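Local coordinates for mucus binding protein (Lactobacillus reuteri, PDB 3I57) that probably mediates adhesion of the bacterium to mucus as a cell-wall-anchored surface protein, one repeat of which, the part described here, also binds immunoglobulins, at residues K3-T13 with D66-R77. Residues are numbered along the deposited sequence; the frame is centred on the assembly and turned at random.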
loop_
_atom_site.group_PDB
_atom_site.type_symbol
_atom_site.label_atom_id
_atom_site.label_comp_id
_atom_site.label_asym_id
_atom_site.label_seq_id
_atom_site.Cartn_x
_atom_site.Cartn_y
_atom_site.Cartn_z
ATOM N N LYS A 3 22.015 -37.628 3.099
ATOM C CA LYS A 3 21.630 -36.398 2.399
ATOM C C LYS A 3 20.856 -35.501 3.314
ATOM O O LYS A 3 20.056 -35.958 4.129
ATOM C CB LYS A 3 20.758 -36.700 1.169
ATOM C CG LYS A 3 21.460 -37.434 0.050
ATOM C CD LYS A 3 20.456 -37.745 -1.087
ATOM C CE LYS A 3 21.147 -37.713 -2.452
ATOM N NZ LYS A 3 21.844 -36.405 -2.731
ATOM N N VAL A 4 21.083 -34.206 3.148
ATOM C CA VAL A 4 20.448 -33.201 3.956
ATOM C C VAL A 4 19.875 -32.162 2.982
ATOM O O VAL A 4 20.487 -31.883 1.943
ATOM C CB VAL A 4 21.479 -32.498 4.881
ATOM C CG1 VAL A 4 20.841 -31.269 5.513
ATOM C CG2 VAL A 4 21.940 -33.434 5.947
ATOM N N HIS A 5 18.724 -31.598 3.312
ATOM C CA HIS A 5 18.116 -30.591 2.440
ATOM C C HIS A 5 17.733 -29.413 3.295
ATOM O O HIS A 5 16.982 -29.561 4.237
ATOM C CB HIS A 5 16.843 -31.176 1.786
ATOM C CG HIS A 5 17.055 -32.527 1.189
ATOM N ND1 HIS A 5 17.715 -32.709 -0.012
ATOM C CD2 HIS A 5 16.729 -33.759 1.634
ATOM C CE1 HIS A 5 17.772 -34.001 -0.285
ATOM N NE2 HIS A 5 17.179 -34.662 0.697
ATOM N N VAL A 6 18.217 -28.230 2.955
ATOM C CA VAL A 6 17.866 -27.061 3.751
ATOM C C VAL A 6 16.940 -26.199 2.926
ATOM O O VAL A 6 17.293 -25.779 1.833
ATOM C CB VAL A 6 19.107 -26.248 4.128
ATOM C CG1 VAL A 6 18.697 -25.055 4.982
ATOM C CG2 VAL A 6 20.110 -27.133 4.853
ATOM N N GLN A 7 15.746 -25.943 3.449
ATOM C CA GLN A 7 14.695 -25.351 2.618
ATOM C C GLN A 7 14.407 -23.947 3.106
ATOM O O GLN A 7 14.039 -23.757 4.251
ATOM C CB GLN A 7 13.422 -26.221 2.671
ATOM C CG GLN A 7 13.698 -27.634 2.095
ATOM C CD GLN A 7 12.630 -28.645 2.462
ATOM O OE1 GLN A 7 12.126 -29.413 1.611
ATOM N NE2 GLN A 7 12.276 -28.663 3.715
ATOM N N TYR A 8 14.570 -22.982 2.219
ATOM C CA TYR A 8 14.298 -21.573 2.530
ATOM C C TYR A 8 12.848 -21.237 2.143
ATOM O O TYR A 8 12.455 -21.406 0.984
ATOM C CB TYR A 8 15.317 -20.675 1.815
ATOM C CG TYR A 8 16.684 -20.830 2.399
ATOM C CD1 TYR A 8 17.496 -21.887 2.002
ATOM C CD2 TYR A 8 17.139 -19.995 3.414
ATOM C CE1 TYR A 8 18.729 -22.088 2.553
ATOM C CE2 TYR A 8 18.400 -20.180 3.986
ATOM C CZ TYR A 8 19.185 -21.247 3.546
ATOM O OH TYR A 8 20.434 -21.465 4.073
ATOM N N ILE A 9 12.057 -20.795 3.118
ATOM C CA ILE A 9 10.599 -20.720 2.955
ATOM C C ILE A 9 10.043 -19.321 3.211
ATOM O O ILE A 9 10.439 -18.690 4.183
ATOM C CB ILE A 9 9.893 -21.643 3.972
ATOM C CG1 ILE A 9 10.345 -23.105 3.811
ATOM C CG2 ILE A 9 8.363 -21.564 3.810
ATOM C CD1 ILE A 9 10.292 -23.541 2.416
ATOM N N ASP A 10 9.110 -18.862 2.367
ATOM C CA ASP A 10 8.305 -17.658 2.693
ATOM C C ASP A 10 7.099 -18.148 3.476
ATOM O O ASP A 10 6.194 -18.805 2.927
ATOM C CB ASP A 10 7.847 -16.914 1.438
ATOM C CG ASP A 10 6.936 -15.718 1.745
ATOM O OD1 ASP A 10 6.342 -15.661 2.827
ATOM O OD2 ASP A 10 6.828 -14.829 0.886
ATOM N N GLY A 11 7.125 -17.886 4.778
ATOM C CA GLY A 11 6.085 -18.379 5.670
ATOM C C GLY A 11 4.805 -17.573 5.624
ATOM O O GLY A 11 3.819 -17.940 6.279
ATOM N N GLU A 12 4.790 -16.492 4.846
ATOM C CA GLU A 12 3.546 -15.747 4.686
ATOM C C GLU A 12 2.753 -16.299 3.538
ATOM O O GLU A 12 1.529 -16.264 3.572
ATOM C CB GLU A 12 3.787 -14.247 4.443
ATOM C CG GLU A 12 4.461 -13.562 5.610
ATOM C CD GLU A 12 4.330 -12.045 5.576
ATOM O OE1 GLU A 12 3.558 -11.485 4.755
ATOM O OE2 GLU A 12 5.016 -11.421 6.388
ATOM N N THR A 13 3.452 -16.778 2.507
ATOM C CA THR A 13 2.805 -17.267 1.302
ATOM C C THR A 13 2.911 -18.786 1.196
ATOM O O THR A 13 2.396 -19.367 0.237
ATOM C CB THR A 13 3.405 -16.627 0.025
ATOM O OG1 THR A 13 4.821 -16.883 -0.042
ATOM C CG2 THR A 13 3.171 -15.131 0.032
ATOM N N ASP A 66 16.104 -39.026 4.337
ATOM C CA ASP A 66 16.927 -37.813 4.338
ATOM C C ASP A 66 16.547 -36.884 5.492
ATOM O O ASP A 66 15.475 -37.019 6.104
ATOM C CB ASP A 66 16.780 -37.045 3.009
ATOM C CG ASP A 66 17.315 -37.818 1.812
ATOM O OD1 ASP A 66 17.986 -38.844 2.012
ATOM O OD2 ASP A 66 17.073 -37.390 0.667
ATOM N N GLN A 67 17.420 -35.917 5.767
ATOM C CA GLN A 67 17.178 -34.923 6.798
ATOM C C GLN A 67 16.711 -33.641 6.126
ATOM O O GLN A 67 17.329 -33.211 5.170
ATOM C CB GLN A 67 18.464 -34.663 7.585
ATOM C CG GLN A 67 18.830 -35.836 8.519
ATOM C CD GLN A 67 20.278 -35.798 8.972
ATOM O OE1 GLN A 67 20.644 -35.077 9.918
ATOM N NE2 GLN A 67 21.100 -36.569 8.310
ATOM N N PHE A 68 15.614 -33.062 6.606
ATOM C CA PHE A 68 15.127 -31.784 6.088
ATOM C C PHE A 68 15.120 -30.728 7.172
ATOM O O PHE A 68 14.669 -31.002 8.293
ATOM C CB PHE A 68 13.691 -31.953 5.543
ATOM C CG PHE A 68 13.597 -32.926 4.380
ATOM C CD1 PHE A 68 13.526 -32.463 3.081
ATOM C CD2 PHE A 68 13.586 -34.302 4.593
ATOM C CE1 PHE A 68 13.427 -33.364 1.982
ATOM C CE2 PHE A 68 13.502 -35.211 3.517
ATOM C CZ PHE A 68 13.424 -34.753 2.225
ATOM N N TYR A 69 15.574 -29.513 6.851
ATOM C CA TYR A 69 15.491 -28.417 7.810
ATOM C C TYR A 69 15.010 -27.179 7.099
ATOM O O TYR A 69 15.568 -26.818 6.055
ATOM C CB TYR A 69 16.870 -28.123 8.397
ATOM C CG TYR A 69 17.468 -29.337 9.013
ATOM C CD1 TYR A 69 17.055 -29.774 10.272
ATOM C CD2 TYR A 69 18.402 -30.107 8.317
ATOM C CE1 TYR A 69 17.581 -30.913 10.831
ATOM C CE2 TYR A 69 18.946 -31.239 8.888
ATOM C CZ TYR A 69 18.529 -31.638 10.135
ATOM O OH TYR A 69 19.073 -32.772 10.702
ATOM N N THR A 70 14.004 -26.525 7.666
ATOM C CA THR A 70 13.467 -25.292 7.068
ATOM C C THR A 70 14.056 -24.014 7.691
ATOM O O THR A 70 14.459 -23.977 8.870
ATOM C CB THR A 70 11.926 -25.252 7.147
ATOM O OG1 THR A 70 11.519 -25.361 8.513
ATOM C CG2 THR A 70 11.292 -26.411 6.344
ATOM N N VAL A 71 14.171 -22.972 6.862
ATOM C CA VAL A 71 14.539 -21.657 7.333
ATOM C C VAL A 71 13.388 -20.779 6.882
ATOM O O VAL A 71 13.158 -20.602 5.683
ATOM C CB VAL A 71 15.880 -21.135 6.701
ATOM C CG1 VAL A 71 16.210 -19.753 7.242
ATOM C CG2 VAL A 71 17.042 -22.067 7.051
ATOM N N ILE A 72 12.645 -20.251 7.837
ATOM C CA ILE A 72 11.355 -19.677 7.500
ATOM C C ILE A 72 11.457 -18.171 7.677
ATOM O O ILE A 72 11.978 -17.698 8.684
ATOM C CB ILE A 72 10.210 -20.248 8.397
ATOM C CG1 ILE A 72 10.023 -21.749 8.156
ATOM C CG2 ILE A 72 8.858 -19.551 8.091
ATOM C CD1 ILE A 72 9.110 -22.449 9.180
ATOM N N PHE A 73 10.962 -17.433 6.689
ATOM C CA PHE A 73 10.960 -15.980 6.754
ATOM C C PHE A 73 9.560 -15.395 6.739
ATOM O O PHE A 73 8.625 -16.004 6.221
ATOM C CB PHE A 73 11.670 -15.407 5.527
ATOM C CG PHE A 73 13.087 -15.858 5.383
ATOM C CD1 PHE A 73 14.117 -15.075 5.856
ATOM C CD2 PHE A 73 13.382 -17.065 4.787
ATOM C CE1 PHE A 73 15.448 -15.492 5.719
ATOM C CE2 PHE A 73 14.718 -17.502 4.659
ATOM C CZ PHE A 73 15.731 -16.710 5.130
ATOM N N LYS A 74 9.429 -14.180 7.264
ATOM C CA LYS A 74 8.251 -13.370 6.991
ATOM C C LYS A 74 8.671 -12.183 6.128
ATOM O O LYS A 74 9.853 -12.034 5.787
ATOM C CB LYS A 74 7.594 -12.903 8.304
ATOM C CG LYS A 74 7.121 -14.025 9.182
ATOM C CD LYS A 74 6.533 -13.455 10.498
ATOM C CE LYS A 74 5.596 -14.447 11.179
ATOM N NZ LYS A 74 4.610 -14.977 10.197
ATOM N N HIS A 75 7.720 -11.325 5.775
ATOM C CA HIS A 75 8.088 -10.149 4.962
ATOM C C HIS A 75 8.430 -8.994 5.909
ATOM O O HIS A 75 7.632 -8.689 6.800
ATOM C CB HIS A 75 6.909 -9.717 4.092
ATOM C CG HIS A 75 6.503 -10.716 3.056
ATOM N ND1 HIS A 75 5.682 -10.388 1.993
ATOM C CD2 HIS A 75 6.822 -12.025 2.901
ATOM C CE1 HIS A 75 5.499 -11.461 1.243
ATOM N NE2 HIS A 75 6.175 -12.468 1.776
ATOM N N HIS A 76 9.597 -8.388 5.746
ATOM C CA HIS A 76 9.924 -7.202 6.519
ATOM C C HIS A 76 9.014 -6.029 6.107
ATOM O O HIS A 76 8.755 -5.810 4.919
ATOM C CB HIS A 76 11.405 -6.814 6.366
ATOM C CG HIS A 76 11.768 -5.645 7.217
ATOM N ND1 HIS A 76 11.816 -5.725 8.595
ATOM C CD2 HIS A 76 11.940 -4.338 6.908
ATOM C CE1 HIS A 76 12.081 -4.528 9.089
ATOM N NE2 HIS A 76 12.170 -3.672 8.087
ATOM N N ARG A 77 8.508 -5.297 7.097
ATOM C CA ARG A 77 7.647 -4.144 6.848
ATOM C C ARG A 77 8.182 -2.886 7.498
ATOM O O ARG A 77 8.887 -2.949 8.509
ATOM C CB ARG A 77 6.224 -4.432 7.330
ATOM C CG ARG A 77 5.526 -5.496 6.461
ATOM C CD ARG A 77 4.135 -5.890 6.944
ATOM N NE ARG A 77 3.517 -6.763 5.950
ATOM C CZ ARG A 77 3.726 -8.077 5.894
ATOM N NH1 ARG A 77 4.517 -8.655 6.785
ATOM N NH2 ARG A 77 3.149 -8.798 4.945
HETATM O O HOH W 1 19.924 -39.912 3.662
#
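From Lys3 O with Gln67 N to Gly11 N with Phe73 O, a ladder of backbone hydrogen bonds joins the parallel strands 3-10 and 67-75. The odd-numbered residues of 3-11 make these bonds: His5, Gln7 and Ile9 each both donate and accept, with Gln7 O taking Val71 N at 2.7 Å.

A histidine-carboxylate bond ties the strands near each end. His5 NE2 meets Asp66 OD2 at 2.7 Å, the oxygen lying in the imidazole plane but approached from above its own carboxylate plane; ND1 is hydrogen-bonded to Asp21. His75 NE2 reaches Asp10 OD2 at 2.6 Å on the syn side; Asp10 CG, anti to the backbone N (chi1 176°), carries the carboxylate towards the His75 ring. The other oxygen, OD1, accepts Glu12 N in an Asx turn and Thr13 N in the wider Asx motif, where the chain leaves the strand. Beyond it, Glu12 and Arg77 form an end-on salt bridge: OE1 receives NH2 at 2.7 Å and OE2 receives NH1 at 2.8 Å, both through syn lone pairs. OE2 also takes His75 N from above the carboxylate plane, making three N-H groups on this carboxylate; OE1 in addition lies over a face of the His75 ring.

Val4, Val6, Tyr8, Tyr69, Val71 and Phe73 make the apolar contacts of one face. Tyr8 CD2 touches Val71 CB and the edge of Phe73 at CE2, both at 3.7 Å, and helix 35-43 covers Val71 and Phe73 through Ile38. On the reverse face, His5 CD2 sits 3.3 Å from Phe68 CE1, over the phenyl ring towards its rim.

The parallel pairing of the first strand with 67-80, beneath a helix, is the hallmark of the beta-grasp (ubiquitin-like) fold in this mucin-binding domain, whose calcium site lies beside Gln67.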